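Local coordinates for bilirubin-inducible fluorescent protein UnaG (Anguilla japonica, PDB 4I3B) that binds unconjugated bilirubin with high affinity inside its beta barrel and, once loaded, gives off green fluorescence that the apoprotein lacks, at residues 1-6 and 43-48; 69-74 and 88-93; 94-99 and 111-116. One frame throughout, in Å; residues are numbered along the deposited sequence.

Contact 1: 1-6 and 43-48. With BLR (3-[5-[(Z)-(4-ethenyl-3-methyl-5-oxidanylidene-pyrrol-2-ylidene)methyl]-2-[[5-[(Z)-(3-ethenyl-4-methyl-5-oxidanylidene-pyrrol-2-ylidene)methyl]-3-(3-hydroxy-3-oxopropyl)-4-methyl-1H-pyrrol-2-yl]methyl]-4-methyl-1H-pyrrol-3-yl]propanoic acid), chain G.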
loop_
_atom_site.group_PDB
_atom_site.type_symbol
_atom_site.label_atom_id
_atom_site.label_comp_id
_atom_site.label_asym_id
_atom_site.label_seq_id
_atom_site.Cartn_x
_atom_site.Cartn_y
_atom_site.Cartn_z
ATOM N N MET A 1 -8.703 -2.688 15.655
ATOM C CA MET A 1 -7.476 -1.848 15.697
ATOM C C MET A 1 -6.479 -2.262 14.596
ATOM O O MET A 1 -6.867 -2.433 13.440
ATOM C CB MET A 1 -6.875 -1.920 17.105
ATOM C CG MET A 1 -6.784 -3.333 17.700
ATOM S SD MET A 1 -6.444 -3.257 19.467
ATOM C CE MET A 1 -4.931 -2.307 19.527
ATOM N N VAL A 2 -5.203 -2.405 14.938
ATOM C CA VAL A 2 -4.213 -2.844 13.978
ATOM C C VAL A 2 -4.130 -4.368 13.929
ATOM O O VAL A 2 -3.736 -4.932 12.919
ATOM C CB VAL A 2 -2.860 -2.229 14.400
ATOM C CG1 VAL A 2 -1.680 -2.895 13.750
ATOM C CG2 VAL A 2 -2.875 -0.675 14.142
ATOM N N GLU A 3 -4.524 -5.022 15.020
ATOM C CA GLU A 3 -4.421 -6.469 15.155
ATOM C C GLU A 3 -5.052 -7.221 13.970
ATOM O O GLU A 3 -4.487 -8.198 13.450
ATOM C CB GLU A 3 -5.066 -6.888 16.485
ATOM C CG GLU A 3 -4.211 -6.602 17.747
ATOM C CD GLU A 3 -4.176 -5.124 18.233
ATOM O OE1 GLU A 3 -4.770 -4.206 17.604
ATOM O OE2 GLU A 3 -3.529 -4.885 19.285
ATOM N N LYS A 4 -6.204 -6.738 13.516
ATOM C CA LYS A 4 -6.973 -7.428 12.477
ATOM C C LYS A 4 -6.234 -7.493 11.139
ATOM O O LYS A 4 -6.538 -8.364 10.304
ATOM C CB LYS A 4 -8.341 -6.768 12.271
ATOM C CG LYS A 4 -8.280 -5.313 11.784
ATOM C CD LYS A 4 -9.684 -4.730 11.592
ATOM C CE LYS A 4 -9.631 -3.258 11.152
ATOM N NZ LYS A 4 -9.375 -2.319 12.267
ATOM N N PHE A 5 -5.274 -6.591 10.927
ATOM C CA PHE A 5 -4.506 -6.587 9.678
ATOM C C PHE A 5 -3.359 -7.596 9.669
ATOM O O PHE A 5 -2.794 -7.881 8.605
ATOM C CB PHE A 5 -3.950 -5.191 9.362
ATOM C CG PHE A 5 -5.006 -4.162 9.074
ATOM C CD1 PHE A 5 -5.640 -4.088 7.831
ATOM C CD2 PHE A 5 -5.371 -3.268 10.062
ATOM C CE1 PHE A 5 -6.622 -3.122 7.582
ATOM C CE2 PHE A 5 -6.349 -2.298 9.833
ATOM C CZ PHE A 5 -6.986 -2.223 8.594
ATOM N N VAL A 6 -2.991 -8.110 10.835
ATOM C CA VAL A 6 -1.796 -8.936 10.953
ATOM C C VAL A 6 -1.844 -10.220 10.147
ATOM O O VAL A 6 -2.902 -10.822 9.964
ATOM C CB VAL A 6 -1.496 -9.183 12.470
ATOM C CG1 VAL A 6 -0.438 -10.227 12.713
ATOM C CG2 VAL A 6 -1.073 -7.861 13.109
ATOM N N ILE A 43 2.256 -8.851 7.223
ATOM C CA ILE A 43 2.036 -7.751 8.139
ATOM C C ILE A 43 2.264 -8.196 9.573
ATOM O O ILE A 43 1.746 -9.217 10.004
ATOM C CB ILE A 43 0.610 -7.237 7.963
ATOM C CG1 ILE A 43 0.435 -6.799 6.520
ATOM C CG2 ILE A 43 0.321 -6.076 8.924
ATOM C CD1 ILE A 43 -0.892 -6.100 6.213
ATOM N N SER A 44 3.034 -7.435 10.331
ATOM C CA SER A 44 3.246 -7.762 11.728
ATOM C C SER A 44 3.079 -6.464 12.541
ATOM O O SER A 44 3.078 -5.363 11.984
ATOM C CB SER A 44 4.624 -8.431 11.908
ATOM O OG SER A 44 5.650 -7.579 11.419
ATOM N N GLN A 45 2.817 -6.599 13.828
ATOM C CA GLN A 45 2.580 -5.414 14.645
ATOM C C GLN A 45 3.135 -5.592 16.026
ATOM O O GLN A 45 3.401 -6.716 16.482
ATOM C CB GLN A 45 1.079 -5.088 14.718
ATOM C CG GLN A 45 0.265 -5.975 15.654
ATOM C CD GLN A 45 0.181 -5.420 17.067
ATOM O OE1 GLN A 45 0.293 -4.209 17.281
ATOM N NE2 GLN A 45 -0.015 -6.301 18.041
ATOM N N LYS A 46 3.294 -4.450 16.681
ATOM C CA LYS A 46 3.795 -4.375 18.027
ATOM C C LYS A 46 2.984 -3.313 18.770
ATOM O O LYS A 46 2.871 -2.182 18.301
ATOM C CB LYS A 46 5.287 -4.015 17.937
ATOM C CG LYS A 46 6.154 -5.226 17.609
ATOM C CD LYS A 46 7.622 -4.886 17.442
ATOM C CE LYS A 46 8.421 -6.098 16.970
ATOM N NZ LYS A 46 9.571 -5.710 16.081
ATOM N N ASP A 47 2.372 -3.699 19.892
ATOM C CA ASP A 47 1.778 -2.730 20.822
ATOM C C ASP A 47 0.511 -2.024 20.343
ATOM O O ASP A 47 0.011 -1.117 21.009
ATOM C CB ASP A 47 2.832 -1.686 21.196
ATOM C CG ASP A 47 3.953 -2.282 22.014
ATOM O OD1 ASP A 47 3.639 -3.055 22.955
ATOM O OD2 ASP A 47 5.136 -1.996 21.712
ATOM N N GLY A 48 -0.008 -2.434 19.196
ATOM C CA GLY A 48 -1.224 -1.849 18.665
ATOM C C GLY A 48 -0.972 -0.516 17.987
ATOM O O GLY A 48 -1.912 0.111 17.488
HETATM C CHA BLR G . 2.047 -2.917 -2.398
HETATM N NA BLR G . 1.713 -2.230 0.013
HETATM C C1A BLR G . 2.521 -2.343 -1.075
HETATM C C2A BLR G . 3.742 -1.752 -0.795
HETATM C C3A BLR G . 3.649 -1.255 0.506
HETATM C C4A BLR G . 2.384 -1.570 0.986
HETATM C CMA BLR G . 4.721 -0.533 1.265
HETATM C CAA BLR G . 4.922 -1.686 -1.713
HETATM C CBA BLR G . 5.090 -0.361 -2.344
HETATM C CGA BLR G . 6.281 -0.273 -3.230
HETATM O O1A BLR G . 6.765 -1.302 -3.783
HETATM O O2A BLR G . 6.803 0.893 -3.366
HETATM C CHB BLR G . 1.901 -1.232 2.335
HETATM N NB BLR G . -0.037 -2.729 2.510
HETATM C C1B BLR G . 0.837 -1.749 3.029
HETATM C C2B BLR G . 0.400 -1.402 4.321
HETATM C C3B BLR G . -0.634 -2.083 4.663
HETATM C C4B BLR G . -1.098 -3.018 3.558
HETATM C CMB BLR G . 1.110 -0.364 5.168
HETATM O OB BLR G . -1.978 -3.798 3.437
HETATM C CAB BLR G . -1.374 -2.026 5.947
HETATM C CBB BLR G . -2.480 -2.777 6.236
HETATM N NC BLR G . 4.522 -2.250 -7.016
HETATM C C1C BLR G . 5.555 -2.646 -8.084
HETATM C C2C BLR G . 5.850 -1.316 -8.688
HETATM C C3C BLR G . 5.184 -0.369 -8.121
HETATM C C4C BLR G . 4.368 -0.821 -7.100
HETATM C CMC BLR G . 6.856 -1.212 -9.783
HETATM O OC BLR G . 5.934 -3.757 -8.326
HETATM C CAC BLR G . 5.269 1.069 -8.435
HETATM C CBC BLR G . 5.414 1.542 -9.697
HETATM C CHD BLR G . 3.541 -0.115 -6.289
HETATM N ND BLR G . 2.907 -1.798 -4.467
HETATM C C1D BLR G . 2.834 -0.611 -5.098
HETATM C C2D BLR G . 1.862 0.211 -4.348
HETATM C C3D BLR G . 1.388 -0.533 -3.298
HETATM C C4D BLR G . 2.061 -1.843 -3.313
HETATM C CMD BLR G . 1.494 1.599 -4.754
HETATM C CAD BLR G . 0.399 -0.051 -2.271
HETATM C CBD BLR G . -0.989 -0.574 -2.586
HETATM C CGD BLR G . -1.169 -1.954 -2.067
HETATM O O1D BLR G . -1.460 -2.865 -2.862
HETATM O O2D BLR G . -1.074 -2.212 -0.844
HETATM O O HOH W 1 -1.209 -5.413 20.792
#
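V2 leans on Q45 and G48 at one end of the fatty-acid-binding-protein barrel, where residues 1-6, with a short 3-10 turn at 3-5, lead into strand 7-15 and pack against the end of strand 40-46. The contact illustrates how an N-terminal turn can be seated largely by packing, with no direct hydrogen bond between the two segments. V2 straddles its partners with both methyls: CG1 meets CB of Q45 at 3.7 Å, while CG2 rests against the backbone O of G48 at 3.6 Å. E3 reaches Q45 less firmly, its OE2 and the amide NE2 of Q45 sharing one water, a bridge left doubtful by a second conformer of E3. At F5 the main chain does the touching. Its carbonyl O lies 3.5 Å from CD1 of I43 and accepts a hydrogen bond from W9 NE1. The F5 ring leads away from the strand into the bilirubin pocket, where its CD1 approaches the vinyl carbon CBB of bilirubin at 3.8 Å. I43 CD1 comes to the same vinyl carbon at 3.7 Å, so turn and strand share one ligand group. V6 ends the walk by crossing Q45 at about a right angle, with its CG2 pressed to Q45 CG at 3.4 Å. Q45 can serve both valines because its CG is tucked over the main chain, flanked by N and C (chi1 77°), and the chain then bends (chi2 91°). The bend carries OE1 back to the turn after the strand, where G48 N donates to a lone pair of Q45 OE1 in the carbonyl plane, at 2.6 Å.

Contact 2: 69-74 and 88-93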
loop_
_atom_site.group_PDB
_atom_site.type_symbol
_atom_site.label_atom_id
_atom_site.label_comp_id
_atom_site.label_asym_id
_atom_site.label_seq_id
_atom_site.Cartn_x
_atom_site.Cartn_y
_atom_site.Cartn_z
ATOM N N PHE A 69 6.722 1.456 10.645
ATOM C CA PHE A 69 6.261 2.739 11.147
ATOM C C PHE A 69 5.529 2.628 12.470
ATOM O O PHE A 69 5.060 1.551 12.861
ATOM C CB PHE A 69 5.339 3.417 10.119
ATOM C CG PHE A 69 4.172 2.552 9.692
ATOM C CD1 PHE A 69 2.992 2.540 10.440
ATOM C CD2 PHE A 69 4.248 1.766 8.547
ATOM C CE1 PHE A 69 1.893 1.743 10.047
ATOM C CE2 PHE A 69 3.168 0.976 8.165
ATOM C CZ PHE A 69 1.997 0.965 8.919
ATOM N N LYS A 70 5.439 3.766 13.139
ATOM C CA LYS A 70 4.617 3.941 14.312
ATOM C C LYS A 70 3.440 4.844 13.930
ATOM O O LYS A 70 3.626 5.873 13.280
ATOM C CB LYS A 70 5.474 4.565 15.421
ATOM C CG LYS A 70 4.710 4.923 16.683
ATOM C CD LYS A 70 5.662 5.259 17.821
ATOM C CE LYS A 70 4.960 6.060 18.903
ATOM N NZ LYS A 70 3.834 5.319 19.546
ATOM N N LEU A 71 2.225 4.481 14.326
ATOM C CA LEU A 71 1.066 5.302 13.995
ATOM C C LEU A 71 1.306 6.735 14.421
ATOM O O LEU A 71 1.758 6.998 15.548
ATOM C CB LEU A 71 -0.199 4.782 14.682
ATOM C CG LEU A 71 -0.621 3.375 14.259
ATOM C CD1 LEU A 71 -1.827 2.908 15.056
ATOM C CD2 LEU A 71 -0.929 3.346 12.778
ATOM N N GLY A 72 0.989 7.667 13.538
ATOM C CA GLY A 72 1.094 9.075 13.831
ATOM C C GLY A 72 2.467 9.680 13.635
ATOM O O GLY A 72 2.617 10.885 13.767
ATOM N N GLU A 73 3.473 8.858 13.361
ATOM C CA GLU A 73 4.845 9.337 13.240
ATOM C C GLU A 73 5.288 9.332 11.784
ATOM O O GLU A 73 5.329 8.289 11.139
ATOM C CB GLU A 73 5.803 8.481 14.086
ATOM C CG GLU A 73 7.284 8.930 14.030
ATOM C CD GLU A 73 8.240 7.950 14.696
ATOM O OE1 GLU A 73 8.863 8.336 15.711
ATOM O OE2 GLU A 73 8.398 6.814 14.188
ATOM N N GLU A 74 5.622 10.500 11.261
ATOM C CA GLU A 74 6.091 10.608 9.893
ATOM C C GLU A 74 7.406 9.854 9.699
ATOM O O GLU A 74 8.283 9.831 10.575
ATOM C CB GLU A 74 6.252 12.091 9.553
ATOM C CG GLU A 74 6.626 12.344 8.113
ATOM C CD GLU A 74 6.712 13.839 7.816
ATOM O OE1 GLU A 74 5.672 14.432 7.449
ATOM O OE2 GLU A 74 7.805 14.420 7.957
ATOM N N SER A 88 5.905 9.898 4.662
ATOM C CA SER A 88 4.695 9.089 4.840
ATOM C C SER A 88 4.218 9.114 6.294
ATOM O O SER A 88 5.023 9.261 7.216
ATOM C CB SER A 88 4.987 7.657 4.438
ATOM O OG SER A 88 5.341 7.670 3.068
ATOM N N VAL A 89 2.923 8.936 6.494
ATOM C CA VAL A 89 2.397 8.836 7.844
ATOM C C VAL A 89 1.144 7.978 7.800
ATOM O O VAL A 89 0.381 8.017 6.820
ATOM C CB VAL A 89 2.118 10.229 8.470
ATOM C CG1 VAL A 89 0.958 10.943 7.768
ATOM C CG2 VAL A 89 1.907 10.102 9.984
ATOM N N VAL A 90 0.950 7.189 8.847
ATOM C CA VAL A 90 -0.170 6.280 8.919
ATOM C C VAL A 90 -0.957 6.541 10.199
ATOM O O VAL A 90 -0.361 6.704 11.252
ATOM C CB VAL A 90 0.309 4.818 8.896
ATOM C CG1 VAL A 90 -0.889 3.877 8.682
ATOM C CG2 VAL A 90 1.365 4.618 7.778
ATOM N N ASN A 91 -2.280 6.569 10.103
ATOM C CA ASN A 91 -3.136 6.772 11.267
ATOM C C ASN A 91 -4.419 5.982 11.095
ATOM O O ASN A 91 -4.849 5.688 9.979
ATOM C CB ASN A 91 -3.577 8.223 11.394
ATOM C CG ASN A 91 -2.457 9.166 11.654
ATOM O OD1 ASN A 91 -2.063 9.381 12.790
ATOM N ND2 ASN A 91 -1.960 9.799 10.591
ATOM N N LEU A 92 -5.072 5.689 12.204
ATOM C CA LEU A 92 -6.409 5.123 12.177
ATOM C C LEU A 92 -7.500 6.209 12.083
ATOM O O LEU A 92 -7.378 7.275 12.682
ATOM C CB LEU A 92 -6.631 4.305 13.451
ATOM C CG LEU A 92 -5.765 3.052 13.548
ATOM C CD1 LEU A 92 -5.573 2.597 14.982
ATOM C CD2 LEU A 92 -6.422 1.977 12.739
ATOM N N VAL A 93 -8.569 5.903 11.344
ATOM C CA VAL A 93 -9.810 6.679 11.331
ATOM C C VAL A 93 -10.898 5.619 11.525
ATOM O O VAL A 93 -11.193 4.848 10.602
ATOM C CB VAL A 93 -10.077 7.395 9.973
ATOM C CG1 VAL A 93 -11.328 8.298 10.060
ATOM C CG2 VAL A 93 -8.906 8.212 9.546
HETATM O O HOH W 2 3.232 6.643 10.575
#
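G72 N donates to V90 O at 2.8 Å, the one direct hydrogen bond between 69-74 and 88-93, while a type II turn from K70 to E73 swings the chain past the strand. The bond runs nearly along the C=O axis. G72 takes the third place of the turn with positive phi, and its CA sits 3.3 Å from OD1 of N91. A water completes the join: it donates to K70 O and E73 O and accepts from V90 N, so three backbone groups that do not meet directly are tied together. Further on, E74 CA approaches S88 O at 3.2 Å in a CA-H...O contact. V89 lays its CG2 against C of G72 at 3.7 Å, on the main chain of the turn. On the inner side the packing is more directional. V90 sets CG2 over the centre of the F69 ring, 3.7 Å from the centroid and 10° off its normal, a CH-pi contact over the face. Its CB comes in 3.6 Å from CE1 of F69, so the valine covers the ring from its middle to one margin. A chi1 of 55° folds the F69 ring back over its own main chain and holds it beneath V90; the ring also touches the bilirubin. V90 in turn packs on L97 and Y99 of the next strand. The turn after the fourth strand, 64-70, thus packs on the sixth, 86-93, while 64-70 and the fifth strand, 75-77, are not paired side by side, as in fatty-acid-binding-protein barrels, where a gap separates these two strands.

Contact 3: 94-99 and 111-116. With BLR (3-[5-[(Z)-(4-ethenyl-3-methyl-5-oxidanylidene-pyrrol-2-ylidene)methyl]-2-[[5-[(Z)-(3-ethenyl-4-methyl-5-oxidanylidene-pyrrol-2-ylidene)methyl]-3-(3-hydroxy-3-oxopropyl)-4-methyl-1H-pyrrol-2-yl]methyl]-4-methyl-1H-pyrrol-3-yl]propanoic acid), chain G.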
loop_
_atom_site.group_PDB
_atom_site.type_symbol
_atom_site.label_atom_id
_atom_site.label_comp_id
_atom_site.label_asym_id
_atom_site.label_seq_id
_atom_site.Cartn_x
_atom_site.Cartn_y
_atom_site.Cartn_z
ATOM N N GLY A 94 -11.451 5.523 12.731
ATOM C CA GLY A 94 -12.361 4.435 13.010
ATOM C C GLY A 94 -11.641 3.113 12.870
ATOM O O GLY A 94 -10.561 2.959 13.453
ATOM N N GLU A 95 -12.220 2.199 12.078
ATOM C CA GLU A 95 -11.649 0.886 11.747
ATOM C C GLU A 95 -10.729 0.884 10.517
ATOM O O GLU A 95 -10.228 -0.165 10.117
ATOM C CB GLU A 95 -12.771 -0.118 11.451
ATOM C CG GLU A 95 -13.717 -0.365 12.608
ATOM C CD GLU A 95 -13.198 -1.396 13.583
ATOM O OE1 GLU A 95 -12.690 -2.461 13.136
ATOM O OE2 GLU A 95 -13.311 -1.142 14.805
ATOM N N LYS A 96 -10.554 2.033 9.892
ATOM C CA LYS A 96 -9.743 2.107 8.692
ATOM C C LYS A 96 -8.321 2.556 9.017
ATOM O O LYS A 96 -8.097 3.352 9.940
ATOM C CB LYS A 96 -10.332 3.136 7.734
ATOM C CG LYS A 96 -11.792 2.943 7.333
ATOM C CD LYS A 96 -12.261 4.186 6.569
ATOM C CE LYS A 96 -13.712 4.131 6.122
ATOM N NZ LYS A 96 -14.086 5.410 5.411
ATOM N N LEU A 97 -7.369 2.070 8.224
ATOM C CA LEU A 97 -5.980 2.492 8.333
ATOM C C LEU A 97 -5.723 3.379 7.150
ATOM O O LEU A 97 -5.907 2.956 5.993
ATOM C CB LEU A 97 -5.055 1.293 8.299
ATOM C CG LEU A 97 -3.614 1.553 8.663
ATOM C CD1 LEU A 97 -3.495 1.847 10.180
ATOM C CD2 LEU A 97 -2.808 0.347 8.213
ATOM N N VAL A 98 -5.320 4.611 7.422
ATOM C CA VAL A 98 -5.149 5.613 6.375
ATOM C C VAL A 98 -3.703 6.055 6.272
ATOM O O VAL A 98 -3.102 6.477 7.260
ATOM C CB VAL A 98 -6.036 6.824 6.630
ATOM C CG1 VAL A 98 -5.781 7.874 5.586
ATOM C CG2 VAL A 98 -7.494 6.410 6.664
ATOM N N TYR A 99 -3.151 5.930 5.075
ATOM C CA TYR A 99 -1.727 6.105 4.799
ATOM C C TYR A 99 -1.591 7.254 3.807
ATOM O O TYR A 99 -2.208 7.222 2.726
ATOM C CB TYR A 99 -1.231 4.786 4.191
ATOM C CG TYR A 99 0.258 4.556 4.047
ATOM C CD1 TYR A 99 1.090 5.382 3.288
ATOM C CD2 TYR A 99 0.829 3.450 4.654
ATOM C CE1 TYR A 99 2.488 5.074 3.124
ATOM C CE2 TYR A 99 2.167 3.159 4.504
ATOM C CZ TYR A 99 2.989 3.950 3.750
ATOM O OH TYR A 99 4.313 3.600 3.621
ATOM N N VAL A 111 -6.458 4.102 1.661
ATOM C CA VAL A 111 -7.377 3.769 2.756
ATOM C C VAL A 111 -7.533 2.255 2.726
ATOM O O VAL A 111 -7.909 1.682 1.694
ATOM C CB VAL A 111 -8.744 4.460 2.613
ATOM C CG1 VAL A 111 -9.683 4.042 3.714
ATOM C CG2 VAL A 111 -8.600 5.999 2.563
ATOM N N ARG A 112 -7.271 1.619 3.861
ATOM C CA ARG A 112 -7.287 0.176 4.000
ATOM C C ARG A 112 -8.304 -0.249 5.053
ATOM O O ARG A 112 -8.358 0.287 6.153
ATOM C CB ARG A 112 -5.877 -0.336 4.320
ATOM C CG ARG A 112 -4.950 -0.184 3.118
ATOM C CD ARG A 112 -3.555 -0.625 3.428
ATOM N NE ARG A 112 -2.699 -0.593 2.252
ATOM C CZ ARG A 112 -1.764 0.319 1.985
ATOM N NH1 ARG A 112 -1.535 1.366 2.780
ATOM N NH2 ARG A 112 -1.053 0.185 0.880
ATOM N N GLU A 113 -9.086 -1.264 4.695
ATOM C CA GLU A 113 -10.181 -1.754 5.518
ATOM C C GLU A 113 -10.321 -3.249 5.278
ATOM O O GLU A 113 -9.942 -3.737 4.210
ATOM C CB GLU A 113 -11.497 -1.088 5.090
ATOM C CG GLU A 113 -11.336 0.298 4.411
ATOM C CD GLU A 113 -12.646 0.887 3.880
ATOM O OE1 GLU A 113 -12.677 1.363 2.699
ATOM O OE2 GLU A 113 -13.650 0.872 4.646
ATOM N N ILE A 114 -10.871 -3.966 6.249
ATOM C CA ILE A 114 -11.228 -5.357 6.046
ATOM C C ILE A 114 -12.711 -5.421 5.707
ATOM O O ILE A 114 -13.537 -4.844 6.411
ATOM C CB ILE A 114 -10.911 -6.178 7.296
ATOM C CG1 ILE A 114 -9.448 -5.969 7.700
ATOM C CG2 ILE A 114 -11.204 -7.651 7.059
ATOM C CD1 ILE A 114 -8.470 -6.441 6.653
ATOM N N LYS A 115 -13.038 -6.094 4.604
ATOM C CA LYS A 115 -14.432 -6.263 4.190
ATOM C C LYS A 115 -14.631 -7.732 3.842
ATOM O O LYS A 115 -13.964 -8.252 2.945
ATOM C CB LYS A 115 -14.749 -5.371 2.967
ATOM C CG LYS A 115 -14.515 -3.871 3.235
ATOM C CD LYS A 115 -14.955 -2.925 2.104
ATOM C CE LYS A 115 -14.817 -1.463 2.557
ATOM N NZ LYS A 115 -15.202 -0.434 1.552
ATOM N N ASP A 116 -15.582 -8.389 4.510
ATOM C CA ASP A 116 -15.792 -9.831 4.342
ATOM C C ASP A 116 -14.469 -10.542 4.196
ATOM O O ASP A 116 -14.208 -11.245 3.207
ATOM C CB ASP A 116 -16.673 -10.146 3.141
ATOM C CG ASP A 116 -18.104 -9.821 3.391
ATOM O OD1 ASP A 116 -18.778 -10.579 4.140
ATOM O OD2 ASP A 116 -18.548 -8.802 2.832
HETATM C CHA BLR G . 2.047 -2.917 -2.398
HETATM N NA BLR G . 1.713 -2.230 0.013
HETATM C C1A BLR G . 2.521 -2.343 -1.075
HETATM C C2A BLR G . 3.742 -1.752 -0.795
HETATM C C3A BLR G . 3.649 -1.255 0.506
HETATM C C4A BLR G . 2.384 -1.570 0.986
HETATM C CMA BLR G . 4.721 -0.533 1.265
HETATM C CAA BLR G . 4.922 -1.686 -1.713
HETATM C CBA BLR G . 5.090 -0.361 -2.344
HETATM C CGA BLR G . 6.281 -0.273 -3.230
HETATM O O1A BLR G . 6.765 -1.302 -3.783
HETATM O O2A BLR G . 6.803 0.893 -3.366
HETATM C CHB BLR G . 1.901 -1.232 2.335
HETATM N NB BLR G . -0.037 -2.729 2.510
HETATM C C1B BLR G . 0.837 -1.749 3.029
HETATM C C2B BLR G . 0.400 -1.402 4.321
HETATM C C3B BLR G . -0.634 -2.083 4.663
HETATM C C4B BLR G . -1.098 -3.018 3.558
HETATM C CMB BLR G . 1.110 -0.364 5.168
HETATM O OB BLR G . -1.978 -3.798 3.437
HETATM C CAB BLR G . -1.374 -2.026 5.947
HETATM C CBB BLR G . -2.480 -2.777 6.236
HETATM N NC BLR G . 4.522 -2.250 -7.016
HETATM C C1C BLR G . 5.555 -2.646 -8.084
HETATM C C2C BLR G . 5.850 -1.316 -8.688
HETATM C C3C BLR G . 5.184 -0.369 -8.121
HETATM C C4C BLR G . 4.368 -0.821 -7.100
HETATM C CMC BLR G . 6.856 -1.212 -9.783
HETATM O OC BLR G . 5.934 -3.757 -8.326
HETATM C CAC BLR G . 5.269 1.069 -8.435
HETATM C CBC BLR G . 5.414 1.542 -9.697
HETATM C CHD BLR G . 3.541 -0.115 -6.289
HETATM N ND BLR G . 2.907 -1.798 -4.467
HETATM C C1D BLR G . 2.834 -0.611 -5.098
HETATM C C2D BLR G . 1.862 0.211 -4.348
HETATM C C3D BLR G . 1.388 -0.533 -3.298
HETATM C C4D BLR G . 2.061 -1.843 -3.313
HETATM C CMD BLR G . 1.494 1.599 -4.754
HETATM C CAD BLR G . 0.399 -0.051 -2.271
HETATM C CBD BLR G . -0.989 -0.574 -2.586
HETATM C CGD BLR G . -1.169 -1.954 -2.067
HETATM O O1D BLR G . -1.460 -2.865 -2.862
HETATM O O2D BLR G . -1.074 -2.212 -0.844
HETATM O O HOH W 3 -11.853 -2.142 8.350
HETATM O O HOH W 4 -13.184 4.568 2.623
HETATM O O HOH W 5 -3.643 2.542 4.401
#
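R112 turns CG anti to its carbonyl carbon (chi1 -70°) and then extends fully from CG to NE, which sends the guanidinium along the side chain of Y99 into the barrel. The two chains point the same way, yet their flat groups do not stack: ring and guanidinium planes are 75° apart, and NH1 lies 3.7 Å from CD2 of Y99. The phenol end of Y99 is held elsewhere, by E77. One face of the guanidinium is laid against a bilirubin ring, with C1B of the bilirubin 3.4 Å above its plane. NH2 of R112 donates to the bilirubin carboxylate O2D at 3.0 Å and 165°, nearly straight. NH1 donates to a water that donates to L97 O, which together with the NH2 bond should restrain the rotation of the group. These residues belong to an antiparallel beta hairpin, strands 96-103 and 106-115, within the fatty-acid-binding-protein barrel of the calycin superfamily. L97 and R112 form a hydrogen-bonded pair facing the ligand: R112 N donates to L97 O, and L97 N returns a bond to R112 O at 2.9 Å. L97 O therefore takes both a backbone N-H and the water. A methionine in place of R112 would probably leave the O2D carboxylate without this charged partner and the water without its NH1 donor. V98 and V111, a non-hydrogen-bonded pair, share the opposite face of the sheet. There K96 runs beside E113 and rests its CD on CG1 of V111 at 3.8 Å. The charges of K96 and E113 do not meet, NZ and OE2 being 4.6 Å apart; instead a water links K96 NZ to E113 OE1, which also forms a salt bridge with K115 NZ, its hydrogen bond weak.

Overall arrangement
The three contacts follow one another along the chain, each closing before the next opens, and all reach the same antiparallel sheet. Their centres stand 12 to 13 Å apart. Contacts 2 and 3 are joined through neighbouring strands, 86-93 and 96-103, with a probable hydrogen bond between N91 O and V98 N. Contact 1 reaches contact 2 through V2 and L71, and contact 3 through F5, whose ring packs against L97, R112 and I114. Contacts 1 and 3 both touch the bilirubin, and F69 of contact 2 lines the same pocket. Segments distant in sequence thus meet at one end of the barrel, beside a single chromophore.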